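PDB 1V4V: UDP-N-Acetylglucosamine 2-Epimerase from Thermus thermophilus, which probably catalyses the interconversion of UDP-N-acetylglucosamine and its 2-epimer, UDP-N-acetylmannosamine. Local coordinates for residues F233-H238 against R255-L260; N62-Q67 against A76-P81. All blocks are in the same frame, centred on the assembly; numbering follows the deposited sequence.

Contact 1 of 2, residues F233-H238 against R255-L260; sequences FVYPVH and RNFVLL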
ATOM      1  N   PHE A 233     -24.958 -33.580 -27.452  1.00 19.00           N
ATOM      2  CA  PHE A 233     -24.987 -32.285 -26.777  1.00 19.54           C
ATOM      3  C   PHE A 233     -25.108 -32.497 -25.277  1.00 20.11           C
ATOM      4  O   PHE A 233     -26.114 -33.015 -24.796  1.00 21.40           O
ATOM      5  CB  PHE A 233     -26.155 -31.450 -27.320  1.00 18.59           C
ATOM      6  CG  PHE A 233     -26.032 -31.134 -28.792  1.00 18.19           C
ATOM      7  CD1 PHE A 233     -26.271 -32.116 -29.751  1.00 18.58           C
ATOM      8  CD2 PHE A 233     -25.601 -29.876 -29.212  1.00 18.28           C
ATOM      9  CE1 PHE A 233     -26.079 -31.860 -31.109  1.00 19.57           C
ATOM     10  CE2 PHE A 233     -25.403 -29.600 -30.565  1.00 17.71           C
ATOM     11  CZ  PHE A 233     -25.641 -30.597 -31.523  1.00 19.71           C
ATOM     12  N   VAL A 234     -24.068 -32.100 -24.549  1.00 20.76           N
ATOM     13  CA  VAL A 234     -24.026 -32.269 -23.099  1.00 21.17           C
ATOM     14  C   VAL A 234     -24.295 -30.946 -22.407  1.00 21.51           C
ATOM     15  O   VAL A 234     -23.550 -29.977 -22.568  1.00 21.65           O
ATOM     16  CB  VAL A 234     -22.670 -32.835 -22.663  1.00 20.84           C
ATOM     17  CG1 VAL A 234     -22.690 -33.141 -21.169  1.00 21.00           C
ATOM     18  CG2 VAL A 234     -22.370 -34.101 -23.464  1.00 21.78           C
ATOM     19  N   TYR A 235     -25.360 -30.936 -21.610  1.00 21.65           N
ATOM     20  CA  TYR A 235     -25.822 -29.742 -20.929  1.00 22.36           C
ATOM     21  C   TYR A 235     -25.988 -29.873 -19.410  1.00 23.94           C
ATOM     22  O   TYR A 235     -26.973 -30.438 -18.938  1.00 26.84           O
ATOM     23  CB  TYR A 235     -27.157 -29.349 -21.581  1.00 21.08           C
ATOM     24  CG  TYR A 235     -27.864 -28.104 -21.079  1.00 21.73           C
ATOM     25  CD1 TYR A 235     -27.263 -27.226 -20.181  1.00 19.23           C
ATOM     26  CD2 TYR A 235     -29.144 -27.792 -21.549  1.00 21.44           C
ATOM     27  CE1 TYR A 235     -27.920 -26.061 -19.763  1.00 22.80           C
ATOM     28  CE2 TYR A 235     -29.805 -26.638 -21.138  1.00 22.83           C
ATOM     29  CZ  TYR A 235     -29.192 -25.778 -20.251  1.00 22.72           C
ATOM     30  OH  TYR A 235     -29.842 -24.631 -19.873  1.00 24.50           O
ATOM     31  N   PRO A 236     -25.015 -29.372 -18.632  1.00 26.06           N
ATOM     32  CA  PRO A 236     -25.117 -29.442 -17.168  1.00 27.65           C
ATOM     33  C   PRO A 236     -26.074 -28.305 -16.808  1.00 27.44           C
ATOM     34  O   PRO A 236     -25.692 -27.137 -16.840  1.00 29.28           O
ATOM     35  CB  PRO A 236     -23.690 -29.155 -16.699  1.00 27.92           C
ATOM     36  CG  PRO A 236     -22.837 -29.540 -17.891  1.00 28.91           C
ATOM     37  CD  PRO A 236     -23.650 -29.001 -19.038  1.00 25.58           C
ATOM     38  N   VAL A 237     -27.319 -28.641 -16.491  1.00 27.95           N
ATOM     39  CA  VAL A 237     -28.324 -27.629 -16.179  1.00 27.61           C
ATOM     40  C   VAL A 237     -28.289 -27.122 -14.740  1.00 29.86           C
ATOM     41  O   VAL A 237     -28.258 -27.913 -13.798  1.00 30.19           O
ATOM     42  CB  VAL A 237     -29.741 -28.168 -16.466  1.00 26.14           C
ATOM     43  CG1 VAL A 237     -30.763 -27.040 -16.384  1.00 26.11           C
ATOM     44  CG2 VAL A 237     -29.775 -28.831 -17.826  1.00 27.12           C
ATOM     45  N   HIS A 238     -28.305 -25.803 -14.568  1.00 30.75           N
ATOM     46  CA  HIS A 238     -28.298 -25.242 -13.221  1.00 34.56           C
ATOM     47  C   HIS A 238     -29.517 -25.709 -12.422  1.00 34.67           C
ATOM     48  O   HIS A 238     -30.568 -26.014 -12.990  1.00 29.71           O
ATOM     49  CB  HIS A 238     -28.240 -23.714 -13.271  1.00 39.75           C
ATOM     50  CG  HIS A 238     -26.855 -23.176 -13.460  1.00 44.95           C
ATOM     51  ND1 HIS A 238     -26.165 -23.298 -14.647  1.00 47.52           N
ATOM     52  CD2 HIS A 238     -26.015 -22.560 -12.596  1.00 46.99           C
ATOM     53  CE1 HIS A 238     -24.956 -22.784 -14.504  1.00 47.60           C
ATOM     54  NE2 HIS A 238     -24.839 -22.329 -13.270  1.00 48.35           N
ATOM     55  N   ARG A 255     -33.050 -37.537 -28.062  1.00 25.46           N
ATOM     56  CA  ARG A 255     -32.073 -38.613 -28.185  1.00 26.08           C
ATOM     57  C   ARG A 255     -30.602 -38.282 -27.936  1.00 25.97           C
ATOM     58  O   ARG A 255     -29.935 -38.981 -27.171  1.00 22.81           O
ATOM     59  CB  ARG A 255     -32.211 -39.257 -29.570  1.00 29.65           C
ATOM     60  CG  ARG A 255     -31.797 -40.714 -29.637  1.00 34.98           C
ATOM     61  CD  ARG A 255     -31.895 -41.235 -31.065  1.00 37.13           C
ATOM     62  NE  ARG A 255     -33.126 -40.813 -31.736  1.00 40.67           N
ATOM     63  CZ  ARG A 255     -34.347 -41.251 -31.442  1.00 44.02           C
ATOM     64  NH1 ARG A 255     -34.530 -42.142 -30.475  1.00 46.40           N
ATOM     65  NH2 ARG A 255     -35.394 -40.795 -32.118  1.00 44.10           N
ATOM     66  N   ASN A 256     -30.092 -37.234 -28.581  1.00 23.49           N
ATOM     67  CA  ASN A 256     -28.681 -36.888 -28.426  1.00 22.22           C
ATOM     68  C   ASN A 256     -28.352 -35.707 -27.513  1.00 22.25           C
ATOM     69  O   ASN A 256     -27.300 -35.075 -27.647  1.00 21.03           O
ATOM     70  CB  ASN A 256     -28.030 -36.702 -29.804  1.00 20.65           C
ATOM     71  CG  ASN A 256     -28.709 -35.641 -30.638  1.00 22.67           C
ATOM     72  OD1 ASN A 256     -29.892 -35.350 -30.453  1.00 20.99           O
ATOM     73  ND2 ASN A 256     -27.966 -35.069 -31.584  1.00 20.89           N
ATOM     74  N   PHE A 257     -29.259 -35.413 -26.591  1.00 21.42           N
ATOM     75  CA  PHE A 257     -29.014 -34.377 -25.603  1.00 23.24           C
ATOM     76  C   PHE A 257     -28.871 -35.111 -24.269  1.00 24.92           C
ATOM     77  O   PHE A 257     -29.664 -36.009 -23.949  1.00 24.89           O
ATOM     78  CB  PHE A 257     -30.183 -33.390 -25.507  1.00 22.46           C
ATOM     79  CG  PHE A 257     -29.799 -31.963 -25.813  1.00 20.53           C
ATOM     80  CD1 PHE A 257     -30.064 -31.412 -27.063  1.00 22.02           C
ATOM     81  CD2 PHE A 257     -29.158 -31.179 -24.855  1.00 22.57           C
ATOM     82  CE1 PHE A 257     -29.699 -30.097 -27.361  1.00 20.01           C
ATOM     83  CE2 PHE A 257     -28.788 -29.861 -25.140  1.00 21.85           C
ATOM     84  CZ  PHE A 257     -29.059 -29.321 -26.397  1.00 19.99           C
ATOM     85  N   VAL A 258     -27.847 -34.753 -23.508  1.00 25.50           N
ATOM     86  CA  VAL A 258     -27.625 -35.347 -22.193  1.00 26.25           C
ATOM     87  C   VAL A 258     -27.708 -34.228 -21.169  1.00 28.02           C
ATOM     88  O   VAL A 258     -26.884 -33.310 -21.178  1.00 26.19           O
ATOM     89  CB  VAL A 258     -26.232 -36.007 -22.080  1.00 27.08           C
ATOM     90  CG1 VAL A 258     -26.023 -36.521 -20.660  1.00 28.74           C
ATOM     91  CG2 VAL A 258     -26.110 -37.153 -23.077  1.00 26.92           C
ATOM     92  N   LEU A 259     -28.707 -34.289 -20.294  1.00 27.27           N
ATOM     93  CA  LEU A 259     -28.856 -33.269 -19.267  1.00 29.39           C
ATOM     94  C   LEU A 259     -28.223 -33.757 -17.970  1.00 31.37           C
ATOM     95  O   LEU A 259     -28.534 -34.842 -17.480  1.00 32.30           O
ATOM     96  CB  LEU A 259     -30.335 -32.935 -19.046  1.00 32.12           C
ATOM     97  CG  LEU A 259     -31.147 -32.572 -20.294  1.00 33.52           C
ATOM     98  CD1 LEU A 259     -32.517 -32.057 -19.865  1.00 35.31           C
ATOM     99  CD2 LEU A 259     -30.420 -31.504 -21.106  1.00 30.81           C
ATOM    100  N   LEU A 260     -27.318 -32.952 -17.426  1.00 31.30           N
ATOM    101  CA  LEU A 260     -26.629 -33.299 -16.194  1.00 32.23           C
ATOM    102  C   LEU A 260     -26.806 -32.220 -15.139  1.00 33.40           C
ATOM    103  O   LEU A 260     -27.306 -31.131 -15.425  1.00 31.11           O
ATOM    104  CB  LEU A 260     -25.132 -33.470 -16.467  1.00 33.28           C
ATOM    105  CG  LEU A 260     -24.720 -34.478 -17.542  1.00 34.02           C
ATOM    106  CD1 LEU A 260     -23.216 -34.408 -17.755  1.00 34.50           C
ATOM    107  CD2 LEU A 260     -25.141 -35.878 -17.124  1.00 35.31           C
TER
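The carbonyl oxygen F233 O is gripped twice from the neighbouring strand: V258 N donates a straight hydrogen bond of 2.8 Å, and F257 CA adds a CA-H...O contact at 3.3 Å. The ladder then climbs through Y235 N to V258 O and L260 N to Y235 O. It ends where V237 N reaches L260 O at 2.7 Å, a more bent bond. At the other end F233 N donates to N256 O, just ahead of strand 257-260.

On the face carrying F233, Y235, F257 and L259, the F257 ring lies over F233 CB, a CH-pi contact 3.6 Å from CB to the ring centroid. The two phenyl rings are within 24° of parallel but slid so far apart that they barely overlap. Y235 CB abuts the F257 ring edge, and L259 CD2 packs on the same CB at 3.9 Å. On the opposite face V234 CG1 meets L260 CD1 at 3.7 Å. N256 ND2 sits at the F233 ring edge but is hydrogen-bonded to A225 O and L231 O.

Helices 214-227 and 241-251 both cover the aromatic face; the second links the strands as a parallel beta-alpha-beta unit at the sheet edge of a Rossmann-like domain.

Contact 2 of 2, residues N62-Q67 against A76-P81; sequences NLDVMQ and AARILP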
ATOM      1  N   ASN A  62      -1.827 -22.987   8.325  1.00 28.31           N
ATOM      2  CA  ASN A  62      -3.083 -22.242   8.275  1.00 30.28           C
ATOM      3  C   ASN A  62      -3.102 -21.170   9.353  1.00 29.30           C
ATOM      4  O   ASN A  62      -2.606 -21.390  10.456  1.00 27.74           O
ATOM      5  CB  ASN A  62      -4.278 -23.171   8.520  1.00 32.99           C
ATOM      6  CG  ASN A  62      -4.329 -24.335   7.558  1.00 39.33           C
ATOM      7  OD1 ASN A  62      -3.495 -25.243   7.608  1.00 43.87           O
ATOM      8  ND2 ASN A  62      -5.318 -24.319   6.671  1.00 40.53           N
ATOM      9  N   LEU A  63      -3.671 -20.009   9.040  1.00 27.94           N
ATOM     10  CA  LEU A  63      -3.779 -18.953  10.039  1.00 28.67           C
ATOM     11  C   LEU A  63      -5.063 -19.241  10.813  1.00 29.58           C
ATOM     12  O   LEU A  63      -5.931 -19.963  10.329  1.00 30.38           O
ATOM     13  CB  LEU A  63      -3.868 -17.577   9.377  1.00 25.85           C
ATOM     14  CG  LEU A  63      -2.639 -17.110   8.598  1.00 22.72           C
ATOM     15  CD1 LEU A  63      -2.840 -15.654   8.157  1.00 25.24           C
ATOM     16  CD2 LEU A  63      -1.393 -17.229   9.476  1.00 23.40           C
ATOM     17  N   ASP A  64      -5.181 -18.690  12.014  1.00 31.79           N
ATOM     18  CA  ASP A  64      -6.366 -18.905  12.837  1.00 32.55           C
ATOM     19  C   ASP A  64      -7.318 -17.734  12.611  1.00 32.51           C
ATOM     20  O   ASP A  64      -7.100 -16.636  13.120  1.00 30.00           O
ATOM     21  CB  ASP A  64      -5.957 -19.010  14.308  1.00 35.02           C
ATOM     22  CG  ASP A  64      -7.102 -19.423  15.207  1.00 38.72           C
ATOM     23  OD1 ASP A  64      -6.829 -19.914  16.323  1.00 38.84           O
ATOM     24  OD2 ASP A  64      -8.271 -19.250  14.807  1.00 41.97           O
ATOM     25  N   VAL A  65      -8.372 -17.982  11.840  1.00 33.96           N
ATOM     26  CA  VAL A  65      -9.341 -16.944  11.507  1.00 38.19           C
ATOM     27  C   VAL A  65     -10.752 -17.254  11.997  1.00 39.81           C
ATOM     28  O   VAL A  65     -11.240 -18.371  11.842  1.00 40.48           O
ATOM     29  CB  VAL A  65      -9.378 -16.723   9.975  1.00 37.87           C
ATOM     30  CG1 VAL A  65     -10.394 -15.654   9.616  1.00 38.38           C
ATOM     31  CG2 VAL A  65      -7.991 -16.333   9.479  1.00 38.26           C
HETATM   32  N   MSE A  66     -11.403 -16.253  12.584  1.00 43.49           N
HETATM   33  CA  MSE A  66     -12.765 -16.414  13.089  1.00 46.94           C
HETATM   34  C   MSE A  66     -13.717 -16.682  11.923  1.00 47.84           C
HETATM   35  O   MSE A  66     -13.448 -16.287  10.791  1.00 46.49           O
HETATM   36  CB  MSE A  66     -13.220 -15.141  13.820  1.00 50.73           C
HETATM   37  CG  MSE A  66     -12.296 -14.644  14.929  1.00 53.66           C
HETATM   38 SE   MSE A  66     -12.949 -13.013  15.793  1.00 61.44          SE
HETATM   39  CE  MSE A  66     -14.342 -12.535  14.548  1.00 57.25           C
ATOM     40  N   GLN A  67     -14.833 -17.350  12.198  1.00 49.84           N
ATOM     41  CA  GLN A  67     -15.813 -17.639  11.154  1.00 51.36           C
ATOM     42  C   GLN A  67     -16.814 -16.493  11.054  1.00 51.01           C
ATOM     43  O   GLN A  67     -17.328 -16.187   9.978  1.00 51.26           O
ATOM     44  CB  GLN A  67     -16.565 -18.937  11.462  1.00 53.92           C
ATOM     45  CG  GLN A  67     -16.379 -20.025  10.420  1.00 56.66           C
ATOM     46  CD  GLN A  67     -14.988 -20.624  10.438  1.00 58.54           C
ATOM     47  OE1 GLN A  67     -14.638 -21.425   9.574  1.00 60.93           O
ATOM     48  NE2 GLN A  67     -14.189 -20.247  11.431  1.00 60.07           N
ATOM     49  N   ALA A  76      -7.845  -7.036  10.348  1.00 24.61           N
ATOM     50  CA  ALA A  76      -6.449  -6.769  10.021  1.00 24.73           C
ATOM     51  C   ALA A  76      -5.549  -7.015  11.230  1.00 23.98           C
ATOM     52  O   ALA A  76      -4.467  -7.590  11.101  1.00 22.88           O
ATOM     53  CB  ALA A  76      -6.283  -5.324   9.534  1.00 25.17           C
ATOM     54  N   ALA A  77      -5.996  -6.573  12.402  1.00 22.29           N
ATOM     55  CA  ALA A  77      -5.221  -6.742  13.623  1.00 23.39           C
ATOM     56  C   ALA A  77      -5.083  -8.223  13.975  1.00 23.84           C
ATOM     57  O   ALA A  77      -4.063  -8.645  14.515  1.00 23.63           O
ATOM     58  CB  ALA A  77      -5.885  -5.993  14.769  1.00 22.46           C
ATOM     59  N   ARG A  78      -6.116  -8.995  13.666  1.00 24.69           N
ATOM     60  CA  ARG A  78      -6.124 -10.434  13.944  1.00 26.69           C
ATOM     61  C   ARG A  78      -5.164 -11.185  13.020  1.00 26.66           C
ATOM     62  O   ARG A  78      -4.511 -12.149  13.424  1.00 28.70           O
ATOM     63  CB  ARG A  78      -7.545 -10.986  13.763  1.00 31.75           C
ATOM     64  CG  ARG A  78      -7.659 -12.500  13.888  1.00 37.07           C
ATOM     65  CD  ARG A  78      -8.383 -12.896  15.160  1.00 44.78           C
ATOM     66  NE  ARG A  78      -8.380 -14.342  15.363  1.00 47.90           N
ATOM     67  CZ  ARG A  78      -8.771 -14.937  16.486  1.00 50.64           C
ATOM     68  NH1 ARG A  78      -9.198 -14.210  17.510  1.00 49.85           N
ATOM     69  NH2 ARG A  78      -8.722 -16.257  16.589  1.00 50.76           N
ATOM     70  N   ILE A  79      -5.078 -10.731  11.775  1.00 25.25           N
ATOM     71  CA  ILE A  79      -4.219 -11.365  10.784  1.00 24.01           C
ATOM     72  C   ILE A  79      -2.735 -11.018  10.869  1.00 24.53           C
ATOM     73  O   ILE A  79      -1.881 -11.896  10.826  1.00 24.04           O
ATOM     74  CB  ILE A  79      -4.686 -11.008   9.350  1.00 24.55           C
ATOM     75  CG1 ILE A  79      -6.092 -11.554   9.101  1.00 25.36           C
ATOM     76  CG2 ILE A  79      -3.677 -11.512   8.320  1.00 24.72           C
ATOM     77  CD1 ILE A  79      -6.210 -13.072   9.203  1.00 28.69           C
ATOM     78  N   LEU A  80      -2.433  -9.731  10.990  1.00 24.43           N
ATOM     79  CA  LEU A  80      -1.054  -9.262  10.988  1.00 25.03           C
ATOM     80  C   LEU A  80       0.010  -9.989  11.820  1.00 25.25           C
ATOM     81  O   LEU A  80       1.007 -10.454  11.271  1.00 25.44           O
ATOM     82  CB  LEU A  80      -1.019  -7.766  11.325  1.00 27.06           C
ATOM     83  CG  LEU A  80       0.315  -7.064  11.064  1.00 28.50           C
ATOM     84  CD1 LEU A  80       0.679  -7.192   9.587  1.00 30.98           C
ATOM     85  CD2 LEU A  80       0.205  -5.588  11.453  1.00 30.56           C
ATOM     86  N   PRO A  81      -0.185 -10.101  13.144  1.00 25.65           N
ATOM     87  CA  PRO A  81       0.818 -10.777  13.976  1.00 25.91           C
ATOM     88  C   PRO A  81       1.041 -12.249  13.657  1.00 25.89           C
ATOM     89  O   PRO A  81       2.179 -12.695  13.518  1.00 26.11           O
ATOM     90  CB  PRO A  81       0.289 -10.580  15.399  1.00 26.67           C
ATOM     91  CG  PRO A  81      -0.561  -9.335  15.289  1.00 26.89           C
ATOM     92  CD  PRO A  81      -1.273  -9.571  13.979  1.00 24.64           C
TER
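The connection that leaves edge strand 61-62 and leads into helix 72-89 folds back on that helix, its D64 and M66 closing round R78 while L63 and V65 pack on I79. This is the start of the crossover from strand 61-62 through helix 72-89 to strand 94-98, which passes strands 34-40 and 6-12 of a Rossmann-like sheet.

R78 is met at three points, two of them on D64. M66 CG, a carbon of a selenomethionine, lies over one face of the guanidinium, 3.9 Å from R78 CZ. At the edge of the group, R78 NE points almost straight at D64 O, but at 3.5 Å the hydrogen bond is weak. R78 NH2 makes a long salt bridge to D64 OD2, also 3.5 Å. Carboxylate and guanidinium planes stand 79° apart, so the acid offers one oxygen instead of a flat two-pronged pairing. The arginine's CG is anti to its backbone N (chi1 174°), and a bend at chi2 (110°) helps bring the guanidinium to D64 and M66. Losing the guanidinium to a leucine here would probably leave the D64 carboxylate without this charge partner and M66 CG without the flat surface it rests on.

Beside these polar contacts the packing is apolar. V65 CG2 touches I79 CD1 at 3.7 Å, and L63 CD1 approaches the other branch, I79 CG2, at 4.2 Å.

Q82, one turn beyond R78, ties the two pieces together by bonding both D64 N and R78 O. L63 also reaches strand 34-40 through L39, while I79 touches A106 of helix 102-113. Helix 72-89 kinks at P81, and its A76, A77, L80 and P81 pack against the same helix of the second subunit, so the loop and the dimer interface share one helix.

Contact 2 comes first along the chain and contact 1 well after it, in different domains: their centres are 44 Å apart and their nearest atoms about 25 Å, with no touch. Contact 2 belongs to the seven-stranded parallel sheet of the N-terminal half, contact 1 to the six-stranded parallel sheet of the C-terminal half. Both nevertheless involve the third strand of an order that begins 3-2-1-4-5-6 in both sheets, an edge strand in each: 257-260 itself, and the chain just after 61-62. Such paired Rossmann-like domains are the hallmark of the GT-B fold, in which the nucleotide-sugar probably binds between the two halves. Of the two contacts, contact 2 alone adjoins the second subunit.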